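Local coordinates for protein erythromycin C-12 hydroxylase (Saccharopolyspora erythraea, PDB 2JJN) that hydroxylates the macrolactone ring of erythromycin D at C-12 to give erythromycin C, as a heme-dependent cytochrome P450 monooxygenase of antibiotic biosynthesis, at residues A[82-94]-A[227-239]. The protein carries 2 engineered substitutions. Sequence-based numbering, arbitrary orientation.
Sequences PTPGMIHEIDPPE and DDEEAANFSTALL. With HEM (protoporphyrin IX containing Fe), chain B.
Gly85 lies against Glu230 at the start of the long helix 228-259, the I-helix of the cytochrome P450 fold, and the loop 82-94, corresponding to the B-C loop, rests there on its way to helix 94-105. The packing is tightest at the type II turn Thr83 to Met86. Gly85 has a positive phi (90°) and no side chain, which lets its CA settle 3.7 Å from Glu230 O. Asn233 suits the next helical turn because its amide can answer a loop carbonyl: ND2 donates to Pro84 O at 2.8 Å, in the carbonyl plane, though the bond is bent (134°). The Thr83 methyl CG2 touches ND2 and CG of the same amide, the two side chains meeting at about a right angle. The Pro84 ring packs its CB 3.8 Å from the aliphatic CG of Glu230, and its CG and CD against the carboxylate of the extended Glu229.

Deeper in, Met86 starts away from the helix but bends at chi2 (-63°), bringing its flexible thioether back so that SD lies 3.6 Å from Asn233 O and near the small Ala237 CB. Ile87 CG2 meets the edge of the Phe234 ring in its plane, 3.9 Å from CD1, while CG1 and CD1 of the same isoleucine reach a heme propionate. The substrate-binding residues His88 and Glu89 follow directly, which places the loop between helix and active site.

Toward the acids the fit loosens, and a water mediates. Glu230 OE2 closes a capping box with Asp227, and OE1 forms a salt bridge with Arg224. Glu94 is modelled in two conformers, one of which accepts from the water. That water also accepts from Gly85 N at 2.7 Å and donates to Glu230 OE1 at 2.9 Å.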
loop_
_atom_site.group_PDB
_atom_site.type_symbol
_atom_site.label_atom_id
_atom_site.label_comp_id
_atom_site.label_asym_id
_atom_site.label_seq_id
_atom_site.Cartn_x
_atom_site.Cartn_y
_atom_site.Cartn_z
ATOM N N PRO A 82 -5.651 21.663 -1.230
ATOM C CA PRO A 82 -5.818 20.408 -1.992
ATOM C C PRO A 82 -4.925 20.360 -3.236
ATOM O O PRO A 82 -4.676 21.411 -3.848
ATOM C CB PRO A 82 -7.280 20.460 -2.441
ATOM C CG PRO A 82 -7.955 21.380 -1.508
ATOM C CD PRO A 82 -6.926 22.405 -1.125
ATOM N N THR A 83 -4.451 19.165 -3.598
ATOM C CA THR A 83 -3.664 18.961 -4.814
ATOM C C THR A 83 -4.549 18.356 -5.933
ATOM O O THR A 83 -4.979 17.197 -5.832
ATOM C CB THR A 83 -2.516 17.974 -4.540
ATOM O OG1 THR A 83 -1.721 18.469 -3.444
ATOM C CG2 THR A 83 -1.643 17.784 -5.764
ATOM N N PRO A 84 -4.776 19.105 -7.026
ATOM C CA PRO A 84 -5.635 18.580 -8.096
ATOM C C PRO A 84 -5.210 17.201 -8.576
ATOM O O PRO A 84 -4.029 16.980 -8.840
ATOM C CB PRO A 84 -5.402 19.575 -9.236
ATOM C CG PRO A 84 -5.114 20.871 -8.509
ATOM C CD PRO A 84 -4.263 20.456 -7.341
ATOM N N GLY A 85 -6.161 16.281 -8.709
ATOM C CA GLY A 85 -5.811 14.965 -9.246
ATOM C C GLY A 85 -5.409 13.928 -8.205
ATOM O O GLY A 85 -5.296 12.755 -8.525
ATOM N N MET A 86 -5.106 14.376 -6.981
ATOM C CA MET A 86 -4.700 13.428 -5.911
ATOM C C MET A 86 -5.947 12.786 -5.341
ATOM O O MET A 86 -6.509 13.237 -4.330
ATOM C CB MET A 86 -3.979 14.162 -4.787
ATOM C CG MET A 86 -2.574 14.516 -5.131
ATOM S SD MET A 86 -1.602 13.025 -5.404
ATOM C CE MET A 86 0.010 13.793 -5.665
ATOM N N ILE A 87 -6.395 11.755 -6.034
ATOM C CA ILE A 87 -7.716 11.217 -5.832
ATOM C C ILE A 87 -7.981 10.744 -4.370
ATOM O O ILE A 87 -9.118 10.841 -3.868
ATOM C CB ILE A 87 -7.943 10.011 -6.843
ATOM C CG1 ILE A 87 -9.378 9.550 -6.846
ATOM C CG2 ILE A 87 -6.937 8.940 -6.626
ATOM C CD1 ILE A 87 -9.564 8.474 -7.932
ATOM N N HIS A 88 -6.920 10.273 -3.707
ATOM C CA HIS A 88 -7.111 9.751 -2.344
ATOM C C HIS A 88 -7.302 10.866 -1.335
ATOM O O HIS A 88 -7.584 10.578 -0.144
ATOM C CB HIS A 88 -5.960 8.871 -1.935
ATOM C CG HIS A 88 -4.651 9.594 -1.918
ATOM N ND1 HIS A 88 -4.073 10.096 -3.067
ATOM C CD2 HIS A 88 -3.788 9.852 -0.907
ATOM C CE1 HIS A 88 -2.920 10.668 -2.750
ATOM N NE2 HIS A 88 -2.729 10.537 -1.447
ATOM N N GLU A 89 -7.165 12.125 -1.768
ATOM C CA GLU A 89 -7.314 13.262 -0.856
ATOM C C GLU A 89 -8.504 14.115 -1.256
ATOM O O GLU A 89 -8.647 15.244 -0.770
ATOM C CB GLU A 89 -6.028 14.108 -0.839
ATOM C CG GLU A 89 -4.892 13.394 -0.162
ATOM C CD GLU A 89 -3.650 14.240 -0.078
ATOM O OE1 GLU A 89 -3.631 15.330 -0.696
ATOM O OE2 GLU A 89 -2.709 13.775 0.576
ATOM N N ILE A 90 -9.363 13.584 -2.131
ATOM C CA ILE A 90 -10.480 14.346 -2.672
ATOM C C ILE A 90 -11.782 13.670 -2.271
ATOM O O ILE A 90 -11.889 12.444 -2.319
ATOM C CB ILE A 90 -10.314 14.461 -4.212
ATOM C CG1 ILE A 90 -9.091 15.363 -4.494
ATOM C CG2 ILE A 90 -11.544 15.058 -4.827
ATOM C CD1 ILE A 90 -8.664 15.413 -5.963
ATOM N N ASP A 91 -12.781 14.472 -1.911
ATOM C CA ASP A 91 -14.064 13.964 -1.459
ATOM C C ASP A 91 -15.124 14.027 -2.550
ATOM O O ASP A 91 -14.964 14.791 -3.513
ATOM C CB ASP A 91 -14.603 14.846 -0.301
ATOM C CG ASP A 91 -13.792 14.716 0.983
ATOM O OD1 ASP A 91 -13.123 13.669 1.190
ATOM O OD2 ASP A 91 -13.821 15.674 1.772
ATOM N N PRO A 92 -16.215 13.284 -2.382
ATOM C CA PRO A 92 -17.331 13.526 -3.317
ATOM C C PRO A 92 -17.837 14.957 -3.167
ATOM O O PRO A 92 -17.689 15.581 -2.080
ATOM C CB PRO A 92 -18.388 12.521 -2.880
ATOM C CG PRO A 92 -17.600 11.452 -2.048
ATOM C CD PRO A 92 -16.525 12.228 -1.391
ATOM N N PRO A 93 -18.419 15.512 -4.251
ATOM C CA PRO A 93 -18.717 14.851 -5.538
ATOM C C PRO A 93 -17.531 14.777 -6.517
ATOM O O PRO A 93 -17.533 13.913 -7.404
ATOM C CB PRO A 93 -19.829 15.730 -6.123
ATOM C CG PRO A 93 -19.610 17.098 -5.532
ATOM C CD PRO A 93 -18.897 16.902 -4.188
ATOM N N GLU A 94 -16.530 15.622 -6.305
ATOM C CA GLU A 94 -15.374 15.669 -7.190
ATOM C C GLU A 94 -14.741 14.284 -7.249
ATOM O O GLU A 94 -14.307 13.823 -8.308
ATOM C CB GLU A 94 -14.345 16.750 -6.774
ATOM C CG GLU A 94 -13.132 16.802 -7.744
ATOM C CD GLU A 94 -12.040 17.816 -7.393
ATOM O OE1 GLU A 94 -11.128 18.002 -8.230
ATOM O OE2 GLU A 94 -12.071 18.423 -6.300
ATOM N N ASP A 227 -6.631 17.924 -16.757
ATOM C CA ASP A 227 -5.499 18.706 -17.275
ATOM C C ASP A 227 -4.170 18.022 -16.953
ATOM O O ASP A 227 -4.154 16.955 -16.348
ATOM C CB ASP A 227 -5.560 20.162 -16.808
ATOM C CG ASP A 227 -5.406 20.326 -15.303
ATOM O OD1 ASP A 227 -4.816 19.451 -14.626
ATOM O OD2 ASP A 227 -5.849 21.374 -14.814
ATOM N N ASP A 228 -3.050 18.574 -17.418
ATOM C CA ASP A 228 -1.801 17.837 -17.243
ATOM C C ASP A 228 -1.431 17.750 -15.749
ATOM O O ASP A 228 -0.883 16.763 -15.310
ATOM C CB ASP A 228 -0.653 18.522 -17.990
ATOM C CG ASP A 228 -0.699 18.336 -19.486
ATOM O OD1 ASP A 228 0.101 19.067 -20.116
ATOM O OD2 ASP A 228 -1.468 17.478 -20.001
ATOM N N GLU A 229 -1.719 18.826 -15.018
ATOM C CA GLU A 229 -1.497 18.832 -13.556
ATOM C C GLU A 229 -2.233 17.661 -12.896
ATOM O O GLU A 229 -1.646 16.877 -12.142
ATOM C CB GLU A 229 -1.997 20.145 -12.981
ATOM C CG GLU A 229 -1.798 20.180 -11.464
ATOM C CD GLU A 229 -2.158 21.515 -10.830
ATOM O OE1 GLU A 229 -2.903 22.332 -11.437
ATOM O OE2 GLU A 229 -1.676 21.713 -9.671
ATOM N N GLU A 230 -3.529 17.542 -13.162
ATOM C CA GLU A 230 -4.321 16.447 -12.564
ATOM C C GLU A 230 -3.821 15.088 -13.006
ATOM O O GLU A 230 -3.705 14.157 -12.197
ATOM C CB GLU A 230 -5.790 16.576 -12.994
ATOM C CG GLU A 230 -6.474 17.789 -12.370
ATOM C CD GLU A 230 -7.862 18.012 -12.896
ATOM O OE1 GLU A 230 -8.790 18.191 -12.061
ATOM O OE2 GLU A 230 -8.031 18.054 -14.141
ATOM N N ALA A 231 -3.548 14.919 -14.303
ATOM C CA ALA A 231 -3.054 13.628 -14.783
ATOM C C ALA A 231 -1.708 13.278 -14.148
ATOM O O ALA A 231 -1.439 12.131 -13.843
ATOM C CB ALA A 231 -2.956 13.631 -16.333
ATOM N N ALA A 232 -0.855 14.291 -14.012
ATOM C CA ALA A 232 0.477 14.081 -13.418
ATOM C C ALA A 232 0.376 13.727 -11.944
ATOM O O ALA A 232 1.095 12.811 -11.458
ATOM C CB ALA A 232 1.324 15.345 -13.598
ATOM N N ASN A 233 -0.493 14.428 -11.233
ATOM C CA ASN A 233 -0.688 14.108 -9.809
ATOM C C ASN A 233 -1.303 12.744 -9.628
ATOM O O ASN A 233 -0.866 11.943 -8.769
ATOM C CB ASN A 233 -1.517 15.169 -9.147
ATOM C CG ASN A 233 -0.692 16.440 -8.817
ATOM O OD1 ASN A 233 0.435 16.332 -8.325
ATOM N ND2 ASN A 233 -1.263 17.603 -9.025
ATOM N N PHE A 234 -2.304 12.440 -10.426
ATOM C CA PHE A 234 -2.869 11.089 -10.357
ATOM C C PHE A 234 -1.824 10.028 -10.700
ATOM O O PHE A 234 -1.704 8.993 -10.007
ATOM C CB PHE A 234 -4.089 10.943 -11.235
ATOM C CG PHE A 234 -4.589 9.517 -11.259
ATOM C CD1 PHE A 234 -5.264 9.006 -10.158
ATOM C CD2 PHE A 234 -4.286 8.656 -12.324
ATOM C CE1 PHE A 234 -5.679 7.710 -10.130
ATOM C CE2 PHE A 234 -4.700 7.342 -12.314
ATOM C CZ PHE A 234 -5.407 6.839 -11.161
ATOM N N SER A 235 -1.025 10.271 -11.748
ATOM C CA SER A 235 0.024 9.328 -12.112
ATOM C C SER A 235 1.064 9.175 -11.010
ATOM O O SER A 235 1.584 8.097 -10.846
ATOM C CB SER A 235 0.732 9.711 -13.417
ATOM O OG SER A 235 -0.199 9.683 -14.521
ATOM N N THR A 236 1.339 10.261 -10.280
ATOM C CA THR A 236 2.269 10.246 -9.126
ATOM C C THR A 236 1.726 9.288 -8.045
ATOM O O THR A 236 2.463 8.425 -7.541
ATOM C CB THR A 236 2.440 11.648 -8.486
ATOM O OG1 THR A 236 2.952 12.577 -9.432
ATOM C CG2 THR A 236 3.349 11.619 -7.203
ATOM N N ALA A 237 0.457 9.467 -7.697
ATOM C CA ALA A 237 -0.253 8.620 -6.696
ATOM C C ALA A 237 -0.223 7.180 -7.127
ATOM O O ALA A 237 0.074 6.269 -6.339
ATOM C CB ALA A 237 -1.680 9.040 -6.572
ATOM N N LEU A 238 -0.581 6.955 -8.385
ATOM C CA LEU A 238 -0.681 5.600 -8.895
ATOM C C LEU A 238 0.676 4.946 -8.770
ATOM O O LEU A 238 0.798 3.815 -8.259
ATOM C CB LEU A 238 -1.146 5.622 -10.368
ATOM C CG LEU A 238 -1.650 4.290 -10.899
ATOM C CD1 LEU A 238 -3.056 4.071 -10.424
ATOM C CD2 LEU A 238 -1.640 4.373 -12.430
ATOM N N LEU A 239 1.716 5.686 -9.170
ATOM C CA LEU A 239 3.089 5.214 -9.146
ATOM C C LEU A 239 3.569 4.872 -7.738
ATOM O O LEU A 239 3.996 3.737 -7.488
ATOM C CB LEU A 239 4.038 6.269 -9.779
ATOM C CG LEU A 239 5.479 5.973 -10.193
ATOM C CD1 LEU A 239 5.635 4.857 -11.224
ATOM C CD2 LEU A 239 6.077 7.257 -10.764
HETATM C CHA HEM B . -6.289 3.368 -2.443
HETATM C CHB HEM B . -3.908 -0.199 -0.114
HETATM C CHC HEM B . -1.697 -1.387 -4.259
HETATM C CHD HEM B . -3.437 2.641 -6.361
HETATM C C1A HEM B . -5.864 2.448 -1.505
HETATM C C2A HEM B . -6.350 2.391 -0.122
HETATM C C3A HEM B . -5.687 1.426 0.521
HETATM C C4A HEM B . -4.753 0.833 -0.415
HETATM C CMA HEM B . -5.835 1.015 2.002
HETATM C CAA HEM B . -7.462 3.275 0.474
HETATM C CBA HEM B . -6.927 4.623 0.921
HETATM C CGA HEM B . -7.948 5.407 1.749
HETATM O O1A HEM B . -9.089 4.909 1.965
HETATM O O2A HEM B . -7.593 6.563 2.141
HETATM C C1B HEM B . -3.103 -0.841 -1.056
HETATM C C2B HEM B . -2.324 -2.026 -0.804
HETATM C C3B HEM B . -1.711 -2.366 -1.962
HETATM C C4B HEM B . -2.116 -1.370 -2.946
HETATM C CMB HEM B . -2.313 -2.674 0.596
HETATM C CAB HEM B . -0.732 -3.509 -2.296
HETATM C CBB HEM B . -0.853 -4.654 -1.707
HETATM C C1C HEM B . -1.973 -0.400 -5.182
HETATM C C2C HEM B . -1.472 -0.372 -6.546
HETATM C C3C HEM B . -1.953 0.746 -7.130
HETATM C C4C HEM B . -2.787 1.448 -6.153
HETATM C CMC HEM B . -0.557 -1.482 -7.130
HETATM C CAC HEM B . -1.704 1.297 -8.548
HETATM C CBC HEM B . -1.635 0.518 -9.627
HETATM C C1D HEM B . -4.321 3.176 -5.474
HETATM C C2D HEM B . -5.039 4.383 -5.732
HETATM C C3D HEM B . -5.926 4.597 -4.549
HETATM C C4D HEM B . -5.661 3.505 -3.659
HETATM C CMD HEM B . -4.929 5.297 -6.990
HETATM C CAD HEM B . -6.902 5.760 -4.297
HETATM C CBD HEM B . -8.324 5.408 -4.776
HETATM C CGD HEM B . -9.275 6.507 -4.414
HETATM O O1D HEM B . -8.939 7.389 -3.604
HETATM O O2D HEM B . -10.399 6.489 -4.959
HETATM N NA HEM B . -4.889 1.449 -1.667
HETATM N NB HEM B . -2.934 -0.414 -2.370
HETATM N NC HEM B . -2.740 0.734 -4.995
HETATM N ND HEM B . -4.716 2.667 -4.220
HETATM FE FE HEM B . -3.939 1.008 -3.343
HETATM O O HOH W 1 -8.530 17.411 -9.265
HETATM O O HOH W 2 -2.298 2.271 -2.554
#